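Local coordinates for protein FAD-dependent oxidoreductase (Actinomadura kijaniata, PDB 3M9V) that probably works as a flavin-dependent oxidoreductase of the acyl-CoA dehydrogenase family in the biosynthesis of the sugar D-kijanose, and binds dTDP, at residues A[251-254]-A[255-258]; A[270-273]-A[274-277]; A[280-283]-A[284-287]; A[327-330]-A[331-334]. One frame throughout, in Å; residues are numbered along the deposited sequence.

Contact 1. Residues A[251-254]-A[255-258]; sequences AVLA and GQTV. With TYD (thymidine-5'-diphosphate), chain B.
Gln-256 reaches back over Val-252 and Leu-253, and its path from CB outward can be followed atom by atom. Gln-256 CB sits 3.8 Å from Leu-253 O. CG is turned anti to the carbonyl carbon (chi1 -68°), which brings Gln-256 CG beside the diphosphate, 3.6 Å from the bridging TYD O3A. The chain stays extended beyond CG, and the amide then divides its two ends: Gln-256 OE1 lies 3.7 Å from Leu-253 CD2, while Gln-256 NE2 donates to TYD O2B at 2.9 Å with a nearly straight N-H...O angle of 165°. Val-252 CG1 flanks this bond and touches NE2 and O2B alike.

All this happens on the opening turns of helix 253-260, within the C-terminal domain of an acyl-CoA dehydrogenase fold, where the helix lines the dTDP pocket with Ser-259 a little further on. The backbone bond from Gln-256 N to Val-252 O holds the start of the turn. Thr-257 grips Leu-253 O twice, its N and OG1 arriving from opposite faces of that carbonyl plane. Gly-255 lets the ligand close in: Gly-255 CA is 3.4 Å from TYD O4', and any CB there would run into that oxygen of the deoxyribose ring.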
loop_
_atom_site.group_PDB
_atom_site.type_symbol
_atom_site.label_atom_id
_atom_site.label_comp_id
_atom_site.label_asym_id
_atom_site.label_seq_id
_atom_site.Cartn_x
_atom_site.Cartn_y
_atom_site.Cartn_z
ATOM N N ALA A 251 -5.114 -24.361 -25.326
ATOM C CA ALA A 251 -3.939 -25.210 -25.155
ATOM C C ALA A 251 -2.658 -24.446 -25.494
ATOM O O ALA A 251 -1.572 -24.788 -25.014
ATOM C CB ALA A 251 -4.031 -26.489 -26.004
ATOM N N VAL A 252 -2.821 -23.407 -26.303
ATOM C CA VAL A 252 -1.722 -22.582 -26.816
ATOM C C VAL A 252 -1.118 -21.689 -25.725
ATOM O O VAL A 252 0.038 -21.276 -25.798
ATOM C CB VAL A 252 -2.264 -21.752 -28.003
ATOM C CG1 VAL A 252 -1.565 -20.423 -28.195
ATOM C CG2 VAL A 252 -2.176 -22.596 -29.274
ATOM N N LEU A 253 -1.918 -21.435 -24.697
ATOM C CA LEU A 253 -1.459 -20.718 -23.520
ATOM C C LEU A 253 -0.253 -21.425 -22.934
ATOM O O LEU A 253 0.573 -20.759 -22.318
ATOM C CB LEU A 253 -2.576 -20.571 -22.477
ATOM C CG LEU A 253 -3.747 -19.762 -23.054
ATOM C CD1 LEU A 253 -4.901 -19.502 -22.073
ATOM C CD2 LEU A 253 -3.373 -18.446 -23.702
ATOM N N ALA A 254 -0.131 -22.739 -23.121
ATOM C CA ALA A 254 0.984 -23.411 -22.468
ATOM C C ALA A 254 2.313 -23.004 -23.094
ATOM O O ALA A 254 3.305 -22.866 -22.369
ATOM C CB ALA A 254 0.878 -24.921 -22.555
ATOM N N GLY A 255 2.348 -22.863 -24.414
ATOM C CA GLY A 255 3.565 -22.457 -25.107
ATOM C C GLY A 255 3.927 -21.013 -24.783
ATOM O O GLY A 255 5.104 -20.675 -24.631
ATOM N N GLN A 256 2.917 -20.151 -24.671
ATOM C CA GLN A 256 3.199 -18.774 -24.295
ATOM C C GLN A 256 3.746 -18.663 -22.886
ATOM O O GLN A 256 4.495 -17.736 -22.551
ATOM C CB GLN A 256 1.939 -17.927 -24.433
ATOM C CG GLN A 256 1.551 -17.800 -25.885
ATOM C CD GLN A 256 0.138 -17.312 -26.019
ATOM O OE1 GLN A 256 -0.410 -16.673 -25.120
ATOM N NE2 GLN A 256 -0.475 -17.623 -27.150
ATOM N N THR A 257 3.379 -19.633 -22.056
ATOM C CA THR A 257 3.887 -19.603 -20.698
ATOM C C THR A 257 5.348 -20.033 -20.713
ATOM O O THR A 257 6.231 -19.369 -20.151
ATOM C CB THR A 257 3.013 -20.482 -19.777
ATOM O OG1 THR A 257 1.705 -19.908 -19.711
ATOM C CG2 THR A 257 3.625 -20.514 -18.371
ATOM N N VAL A 258 5.610 -21.169 -21.356
ATOM C CA VAL A 258 6.972 -21.664 -21.472
ATOM C C VAL A 258 7.856 -20.552 -22.057
ATOM O O VAL A 258 8.974 -20.311 -21.586
ATOM C CB VAL A 258 7.031 -22.991 -22.274
ATOM C CG1 VAL A 258 8.482 -23.390 -22.557
ATOM C CG2 VAL A 258 6.360 -24.158 -21.505
HETATM P PA TYD B . 4.742 -19.030 -28.514
HETATM O O1A TYD B . 5.316 -18.462 -29.798
HETATM O O2A TYD B . 4.934 -18.309 -27.191
HETATM O O3A TYD B . 3.180 -19.338 -28.725
HETATM P PB TYD B . 2.436 -18.558 -29.918
HETATM O O1B TYD B . 3.007 -17.154 -29.841
HETATM O O2B TYD B . 1.017 -18.675 -29.400
HETATM O O3B TYD B . 2.801 -19.388 -31.135
HETATM O "O5'" TYD B . 5.138 -20.583 -28.329
HETATM C "C5'" TYD B . 4.692 -21.612 -29.211
HETATM C "C4'" TYD B . 5.802 -22.616 -28.930
HETATM O "O4'" TYD B . 5.671 -23.160 -27.623
HETATM C "C3'" TYD B . 5.852 -23.792 -29.887
HETATM O "O3'" TYD B . 7.092 -23.556 -30.557
HETATM C "C2'" TYD B . 6.077 -25.003 -28.995
HETATM C "C1'" TYD B . 6.191 -24.491 -27.562
HETATM N N1 TYD B . 5.339 -25.280 -26.660
HETATM C C2 TYD B . 5.835 -25.798 -25.539
HETATM O O2 TYD B . 7.046 -25.620 -25.263
HETATM N N3 TYD B . 5.033 -26.523 -24.729
HETATM C C4 TYD B . 3.727 -26.719 -25.028
HETATM O O4 TYD B . 3.008 -27.391 -24.258
HETATM C C5 TYD B . 3.202 -26.188 -26.193
HETATM C C5M TYD B . 1.768 -26.359 -26.621
HETATM C C6 TYD B . 4.056 -25.452 -27.002
#

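Contact 2. Residues A[270-273]-A[274-277]; sequences VAQA and AYDT
Gln-272 and Asp-276 are joined by a side-chain hydrogen bond, Gln-272 NE2 donating to Asp-276 OD1 at 3.1 Å. The oxygen lies in the plane of the amide, but the donor stands above the carboxylate plane, the two groups being turned 37° apart. A bend at chi2 (72°) swings the Gln-272 amide along the helix to this position. Both residues have further polar partners: Gln-272 OE1 takes a bond from Arg-308, and Asp-276 OD2 forms a salt bridge with Arg-93. With an alanine at Asp-276, Arg-93 is likely to lose this counter-charge and the Gln-272 amide to turn more freely.

Hydroxyl and backbone bonds form a second group. Thr-277 OG1 donates to Ala-273 O at 2.8 Å, and Thr-277 N reaches the same oxygen from the opposite face at 3.0 Å, so two donors share one carbonyl. Asp-276 N to Gln-272 O, at 2.9 Å, is one of the regular i to i-4 bonds running through all eight residues.

Packing is lighter: Gln-272 NE2 lies at the edge of the Tyr-275 ring, near its plane, 4.0 Å from Tyr-275 CD2, while the phenol reaches Asp-301 with OH. Ala-271 packs on helix 291-323 and Ala-274 on helix 372-379, and both also touch helix 329-362. The Gln-272/Asp-276 and Ala-273/Thr-277 pairs are i to i+4 contacts of helix 264-283, packed among other helices in the C-terminal domain of the acyl-CoA dehydrogenase fold.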
loop_
_atom_site.group_PDB
_atom_site.type_symbol
_atom_site.label_atom_id
_atom_site.label_comp_id
_atom_site.label_asym_id
_atom_site.label_seq_id
_atom_site.Cartn_x
_atom_site.Cartn_y
_atom_site.Cartn_z
ATOM N N VAL A 270 17.027 -8.206 -10.081
ATOM C CA VAL A 270 17.070 -6.747 -9.876
ATOM C C VAL A 270 16.727 -6.347 -8.438
ATOM O O VAL A 270 17.456 -5.558 -7.803
ATOM C CB VAL A 270 16.202 -5.989 -10.916
ATOM C CG1 VAL A 270 16.191 -4.491 -10.624
ATOM C CG2 VAL A 270 16.816 -6.188 -12.325
ATOM N N ALA A 271 15.631 -6.887 -7.904
ATOM C CA ALA A 271 15.325 -6.591 -6.506
ATOM C C ALA A 271 16.430 -7.077 -5.560
ATOM O O ALA A 271 16.726 -6.442 -4.545
ATOM C CB ALA A 271 13.969 -7.230 -6.124
ATOM N N GLN A 272 16.994 -8.251 -5.828
ATOM C CA GLN A 272 18.068 -8.752 -4.965
ATOM C C GLN A 272 19.282 -7.809 -4.972
ATOM O O GLN A 272 19.903 -7.570 -3.933
ATOM C CB GLN A 272 18.441 -10.192 -5.358
ATOM C CG GLN A 272 19.527 -10.864 -4.473
ATOM C CD GLN A 272 18.983 -11.204 -3.104
ATOM O OE1 GLN A 272 18.048 -11.992 -2.984
ATOM N NE2 GLN A 272 19.528 -10.588 -2.070
ATOM N N ALA A 273 19.628 -7.273 -6.140
ATOM C CA ALA A 273 20.858 -6.518 -6.307
ATOM C C ALA A 273 20.592 -5.173 -5.628
ATOM O O ALA A 273 21.499 -4.655 -5.004
ATOM C CB ALA A 273 21.214 -6.324 -7.806
ATOM N N ALA A 274 19.372 -4.639 -5.691
ATOM C CA ALA A 274 19.050 -3.422 -4.946
ATOM C C ALA A 274 19.209 -3.599 -3.431
ATOM O O ALA A 274 19.837 -2.805 -2.737
ATOM C CB ALA A 274 17.622 -2.919 -5.293
ATOM N N TYR A 275 18.676 -4.689 -2.902
ATOM C CA TYR A 275 18.751 -4.951 -1.477
ATOM C C TYR A 275 20.221 -5.093 -1.049
ATOM O O TYR A 275 20.618 -4.512 -0.034
ATOM C CB TYR A 275 18.038 -6.260 -1.214
ATOM C CG TYR A 275 17.932 -6.656 0.240
ATOM C CD1 TYR A 275 17.652 -5.714 1.231
ATOM C CD2 TYR A 275 18.090 -7.968 0.630
ATOM C CE1 TYR A 275 17.539 -6.095 2.582
ATOM C CE2 TYR A 275 17.946 -8.361 1.963
ATOM C CZ TYR A 275 17.651 -7.433 2.917
ATOM O OH TYR A 275 17.531 -7.883 4.216
ATOM N N ASP A 276 20.991 -5.873 -1.817
ATOM C CA ASP A 276 22.403 -6.118 -1.516
ATOM C C ASP A 276 23.205 -4.833 -1.477
ATOM O O ASP A 276 24.073 -4.678 -0.618
ATOM C CB ASP A 276 23.038 -6.990 -2.596
ATOM C CG ASP A 276 22.597 -8.426 -2.477
ATOM O OD1 ASP A 276 21.957 -8.812 -1.482
ATOM O OD2 ASP A 276 22.826 -9.154 -3.445
ATOM N N THR A 277 22.925 -3.943 -2.423
ATOM C CA THR A 277 23.482 -2.588 -2.460
ATOM C C THR A 277 23.140 -1.724 -1.256
ATOM O O THR A 277 24.020 -1.062 -0.681
ATOM C CB THR A 277 23.023 -1.838 -3.731
ATOM O OG1 THR A 277 23.422 -2.614 -4.860
ATOM C CG2 THR A 277 23.714 -0.503 -3.850
#

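Contact 3. Residues A[280-283]-A[284-287]; sequences AALE and RRPE
At the last turn of helix 264-283, where the chain passes into a loop, Arg-284 and Arg-285 fold back over Ala-280, Ala-281 and Leu-282. The backbone evidence for the change is a shift to shorter spans. Arg-284 N donates to Ala-281 O at 3.3 Å, standing 70° out of that carbonyl plane, and has a weak bond to Ala-280 O as well. Arg-285 N makes a weak bond to Leu-282 O.

The two arginines lie differently. Arg-284 bends at chi3 (-106°), which lays one face of its guanidinium over the peptide joining Ala-280 and Ala-281. Arg-284 NH1 comes to 3.6 Å from Ala-281 CA, and Arg-284 NH2 to 3.8 Å from Ala-280 CB. Arg-285 instead runs extended from CG to NE past the carbonyl of Ala-281, with Arg-285 CG 3.5 Å from Ala-281 O. Arg-285 NH1 meets Leu-282 CD2 obliquely at 4.0 Å. Water 1 bridges the last helical turn and the loop, donating to Leu-282 O at 3.1 Å and to Glu-287 O at 2.7 Å, so that a carbonyl from the final helical turn stays tied to the departing chain.

Arg-285 also makes the link to the neighbouring helix: NH1 and NH2 donate to Leu-361 O and Val-362 O at the C-terminal end of helix 329-362, where its positive charge would probably suit the helix dipole. The side chains of Ala-281 and Leu-282 pack on Val-362 and Leu-361 of that same helix, and Glu-283 touches Leu-403 of the second subunit.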
loop_
_atom_site.group_PDB
_atom_site.type_symbol
_atom_site.label_atom_id
_atom_site.label_comp_id
_atom_site.label_asym_id
_atom_site.label_seq_id
_atom_site.Cartn_x
_atom_site.Cartn_y
_atom_site.Cartn_z
ATOM N N ALA A 280 24.881 -3.221 1.948
ATOM C CA ALA A 280 26.305 -2.888 1.922
ATOM C C ALA A 280 26.496 -1.423 2.302
ATOM O O ALA A 280 27.349 -1.117 3.154
ATOM C CB ALA A 280 26.946 -3.221 0.568
ATOM N N ALA A 281 25.675 -0.539 1.732
ATOM C CA ALA A 281 25.729 0.878 2.093
ATOM C C ALA A 281 25.526 1.117 3.594
ATOM O O ALA A 281 26.240 1.918 4.211
ATOM C CB ALA A 281 24.788 1.745 1.240
ATOM N N LEU A 282 24.600 0.401 4.227
ATOM C CA LEU A 282 24.343 0.646 5.633
ATOM C C LEU A 282 25.499 0.152 6.491
ATOM O O LEU A 282 25.841 0.777 7.498
ATOM C CB LEU A 282 23.053 -0.034 6.093
ATOM C CG LEU A 282 21.792 0.722 5.708
ATOM C CD1 LEU A 282 20.656 -0.276 5.888
ATOM C CD2 LEU A 282 21.626 1.899 6.644
ATOM N N GLU A 283 26.073 -0.983 6.100
ATOM C CA GLU A 283 27.195 -1.525 6.849
ATOM C C GLU A 283 28.466 -0.694 6.736
ATOM O O GLU A 283 29.356 -0.850 7.562
ATOM C CB GLU A 283 27.440 -2.974 6.447
ATOM C CG GLU A 283 26.089 -3.647 6.506
ATOM C CD GLU A 283 26.166 -5.152 6.521
ATOM O OE1 GLU A 283 27.003 -5.742 5.801
ATOM O OE2 GLU A 283 25.351 -5.725 7.272
ATOM N N ARG A 284 28.555 0.198 5.755
ATOM C CA ARG A 284 29.791 0.944 5.528
ATOM C C ARG A 284 29.795 2.161 6.443
ATOM O O ARG A 284 30.787 2.878 6.522
ATOM C CB ARG A 284 29.859 1.460 4.089
ATOM C CG ARG A 284 30.887 0.789 3.217
ATOM C CD ARG A 284 30.833 1.404 1.824
ATOM N NE ARG A 284 30.202 0.499 0.862
ATOM C CZ ARG A 284 29.159 0.786 0.082
ATOM N NH1 ARG A 284 28.567 1.976 0.092
ATOM N NH2 ARG A 284 28.695 -0.145 -0.736
ATOM N N ARG A 285 28.688 2.411 7.131
ATOM C CA ARG A 285 28.592 3.665 7.855
ATOM C C ARG A 285 29.075 3.556 9.298
ATOM O O ARG A 285 28.857 2.551 9.968
ATOM C CB ARG A 285 27.176 4.228 7.750
ATOM C CG ARG A 285 26.871 4.652 6.329
ATOM C CD ARG A 285 25.414 5.040 6.122
ATOM N NE ARG A 285 25.166 5.297 4.704
ATOM C CZ ARG A 285 23.969 5.382 4.127
ATOM N NH1 ARG A 285 22.868 5.238 4.848
ATOM N NH2 ARG A 285 23.876 5.617 2.824
ATOM N N PRO A 286 29.753 4.602 9.785
ATOM C CA PRO A 286 30.175 4.653 11.187
ATOM C C PRO A 286 28.976 4.599 12.133
ATOM O O PRO A 286 29.006 3.869 13.116
ATOM C CB PRO A 286 30.845 6.025 11.308
ATOM C CG PRO A 286 30.305 6.839 10.149
ATOM C CD PRO A 286 30.024 5.851 9.051
ATOM N N GLU A 287 27.927 5.360 11.843
ATOM C CA GLU A 287 26.740 5.352 12.691
ATOM C C GLU A 287 25.916 4.076 12.506
ATOM O O GLU A 287 25.831 3.535 11.404
ATOM C CB GLU A 287 25.872 6.575 12.392
ATOM C CG GLU A 287 26.216 7.778 13.259
ATOM C CD GLU A 287 27.556 8.401 12.901
ATOM O OE1 GLU A 287 27.653 9.129 11.885
ATOM O OE2 GLU A 287 28.521 8.155 13.661
HETATM O O HOH W 1 24.187 2.651 9.413
#

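Contact 4. Residues A[327-330]-A[331-334]; sequences GDMD and ERGR. With TYD (thymidine-5'-diphosphate), chain B.
Asp-328 is the N-cap of helix 329-362, and its carboxylate takes up the backbone N-H of Glu-331. Asp-328 OD2 accepts this bond from Glu-331 N at 3.2 Å, met from well above the carboxylate plane, and receives a weak second one from Asp-330 N. CG stands anti to the backbone N (chi1 -179°), which brings the carboxylate over the first turn. Regular i to i-4 bonds follow, beginning with Arg-332 N to Asp-328 O at 3.0 Å.

The charged contacts centre on Arg-334 and Glu-331. NE and NH2 hold the single oxygen OE1 from the same face of its plane, Arg-334 NH2 to Glu-331 OE1 measuring 2.7 Å in a salt bridge. Both bonds lie nearly in the guanidinium plane, and Asp-330 O lies over the centre of one guanidinium face, 3.8 Å from its plane. On NH1 Arg-334 pairs with Asp-250. A leucine in place of Arg-334 would probably leave Glu-331 OE1 and Asp-250 without their positive partner.

The ligand contact belongs to Arg-332, a dTDP-binding residue whose extended side chain carries its guanidinium to the thymine. Arg-332 NH2 donates to TYD O4 at 2.7 Å, with NH1 adding a weak bond to the same oxygen. NE and NH1 are also bonded to the carbonyls of Leu-321 and Ser-322, which helps fix how the group is turned. Met-329 lies alongside, Met-329 CE 3.6 Å from Arg-332 NH2. Between the two residues sits water 2, which donates to Met-329 O and accepts from Arg-332 NH2 at 2.8 Å.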
loop_
_atom_site.group_PDB
_atom_site.type_symbol
_atom_site.label_atom_id
_atom_site.label_comp_id
_atom_site.label_asym_id
_atom_site.label_seq_id
_atom_site.Cartn_x
_atom_site.Cartn_y
_atom_site.Cartn_z
ATOM N N GLY A 327 -3.254 -35.240 -20.411
ATOM C CA GLY A 327 -4.590 -34.903 -19.958
ATOM C C GLY A 327 -5.290 -33.916 -20.861
ATOM O O GLY A 327 -4.990 -33.829 -22.050
ATOM N N ASP A 328 -6.241 -33.170 -20.313
ATOM C CA ASP A 328 -6.899 -32.144 -21.106
ATOM C C ASP A 328 -5.921 -30.993 -21.376
ATOM O O ASP A 328 -5.580 -30.220 -20.477
ATOM C CB ASP A 328 -8.132 -31.653 -20.353
ATOM C CG ASP A 328 -8.896 -30.595 -21.114
ATOM O OD1 ASP A 328 -10.095 -30.422 -20.847
ATOM O OD2 ASP A 328 -8.342 -29.878 -21.965
ATOM N N MET A 329 -5.491 -30.876 -22.627
ATOM C CA MET A 329 -4.530 -29.856 -23.036
ATOM C C MET A 329 -5.028 -28.424 -22.909
ATOM O O MET A 329 -4.239 -27.512 -22.677
ATOM C CB MET A 329 -4.041 -30.105 -24.466
ATOM C CG MET A 329 -3.301 -31.407 -24.594
ATOM S SD MET A 329 -1.675 -31.354 -23.825
ATOM C CE MET A 329 -0.948 -30.130 -24.935
ATOM N N ASP A 330 -6.324 -28.197 -23.080
ATOM C CA ASP A 330 -6.864 -26.877 -22.794
ATOM C C ASP A 330 -6.826 -26.459 -21.318
ATOM O O ASP A 330 -6.363 -25.360 -21.009
ATOM C CB ASP A 330 -8.242 -26.714 -23.413
ATOM C CG ASP A 330 -8.170 -26.724 -24.922
ATOM O OD1 ASP A 330 -7.267 -26.070 -25.485
ATOM O OD2 ASP A 330 -9.013 -27.384 -25.558
ATOM N N GLU A 331 -7.274 -27.328 -20.417
ATOM C CA GLU A 331 -7.103 -27.109 -18.982
ATOM C C GLU A 331 -5.624 -26.909 -18.621
ATOM O O GLU A 331 -5.289 -26.080 -17.769
ATOM C CB GLU A 331 -7.686 -28.300 -18.209
ATOM C CG GLU A 331 -8.254 -28.020 -16.822
ATOM C CD GLU A 331 -8.874 -26.639 -16.665
ATOM O OE1 GLU A 331 -9.728 -26.214 -17.477
ATOM O OE2 GLU A 331 -8.490 -25.943 -15.702
ATOM N N ARG A 332 -4.734 -27.660 -19.263
ATOM C CA ARG A 332 -3.306 -27.536 -18.981
ATOM C C ARG A 332 -2.777 -26.123 -19.251
ATOM O O ARG A 332 -2.042 -25.581 -18.417
ATOM C CB ARG A 332 -2.517 -28.545 -19.802
ATOM C CG ARG A 332 -1.020 -28.288 -19.813
ATOM C CD ARG A 332 -0.366 -29.525 -20.401
ATOM N NE ARG A 332 1.092 -29.483 -20.494
ATOM C CZ ARG A 332 1.765 -28.973 -21.527
ATOM N NH1 ARG A 332 3.088 -29.033 -21.536
ATOM N NH2 ARG A 332 1.138 -28.415 -22.554
ATOM N N GLY A 333 -3.171 -25.542 -20.384
ATOM C CA GLY A 333 -2.788 -24.205 -20.834
ATOM C C GLY A 333 -3.420 -23.111 -19.988
ATOM O O GLY A 333 -2.771 -22.126 -19.652
ATOM N N ARG A 334 -4.682 -23.257 -19.595
ATOM C CA ARG A 334 -5.290 -22.290 -18.678
ATOM C C ARG A 334 -4.565 -22.337 -17.329
ATOM O O ARG A 334 -4.278 -21.308 -16.736
ATOM C CB ARG A 334 -6.786 -22.567 -18.497
ATOM C CG ARG A 334 -7.642 -22.123 -19.689
ATOM C CD ARG A 334 -9.122 -22.241 -19.369
ATOM N NE ARG A 334 -9.461 -23.656 -19.249
ATOM C CZ ARG A 334 -10.024 -24.350 -20.234
ATOM N NH1 ARG A 334 -10.293 -23.755 -21.388
ATOM N NH2 ARG A 334 -10.324 -25.631 -20.070
HETATM P PA TYD B . 4.742 -19.030 -28.514
HETATM O O1A TYD B . 5.316 -18.462 -29.798
HETATM O O2A TYD B . 4.934 -18.309 -27.191
HETATM O O3A TYD B . 3.180 -19.338 -28.725
HETATM P PB TYD B . 2.436 -18.558 -29.918
HETATM O O1B TYD B . 3.007 -17.154 -29.841
HETATM O O2B TYD B . 1.017 -18.675 -29.400
HETATM O O3B TYD B . 2.801 -19.388 -31.135
HETATM O "O5'" TYD B . 5.138 -20.583 -28.329
HETATM C "C5'" TYD B . 4.692 -21.612 -29.211
HETATM C "C4'" TYD B . 5.802 -22.616 -28.930
HETATM O "O4'" TYD B . 5.671 -23.160 -27.623
HETATM C "C3'" TYD B . 5.852 -23.792 -29.887
HETATM O "O3'" TYD B . 7.092 -23.556 -30.557
HETATM C "C2'" TYD B . 6.077 -25.003 -28.995
HETATM C "C1'" TYD B . 6.191 -24.491 -27.562
HETATM N N1 TYD B . 5.339 -25.280 -26.660
HETATM C C2 TYD B . 5.835 -25.798 -25.539
HETATM O O2 TYD B . 7.046 -25.620 -25.263
HETATM N N3 TYD B . 5.033 -26.523 -24.729
HETATM C C4 TYD B . 3.727 -26.719 -25.028
HETATM O O4 TYD B . 3.008 -27.391 -24.258
HETATM C C5 TYD B . 3.202 -26.188 -26.193
HETATM C C5M TYD B . 1.768 -26.359 -26.621
HETATM C C6 TYD B . 4.056 -25.452 -27.002
HETATM O O HOH W 2 -1.357 -27.302 -23.276
#

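Contacts 1 and 4 share the dTDP site, their centres about 10 Å apart: contact 1 runs along the ligand from diphosphate to base, with Gln-256 bonded to the diphosphate, while contact 4 binds the thymine O4 through Arg-332. They also touch directly, with Ala-254 CB 3.5 Å from Arg-332 NH2 and a weak hydrogen bond from Ala-251 N to Asp-330 OD1. Contact 2 lies within helix 264-283, and contact 3, about 16 Å away between centres, spans its last turn and the loop after it. Both stand across the chain's centre from contact 1, about 31 and 46 Å from it between centres. Helix 329-362 nevertheless connects the two regions: contact 4 begins it, and contact 3 meets its other end.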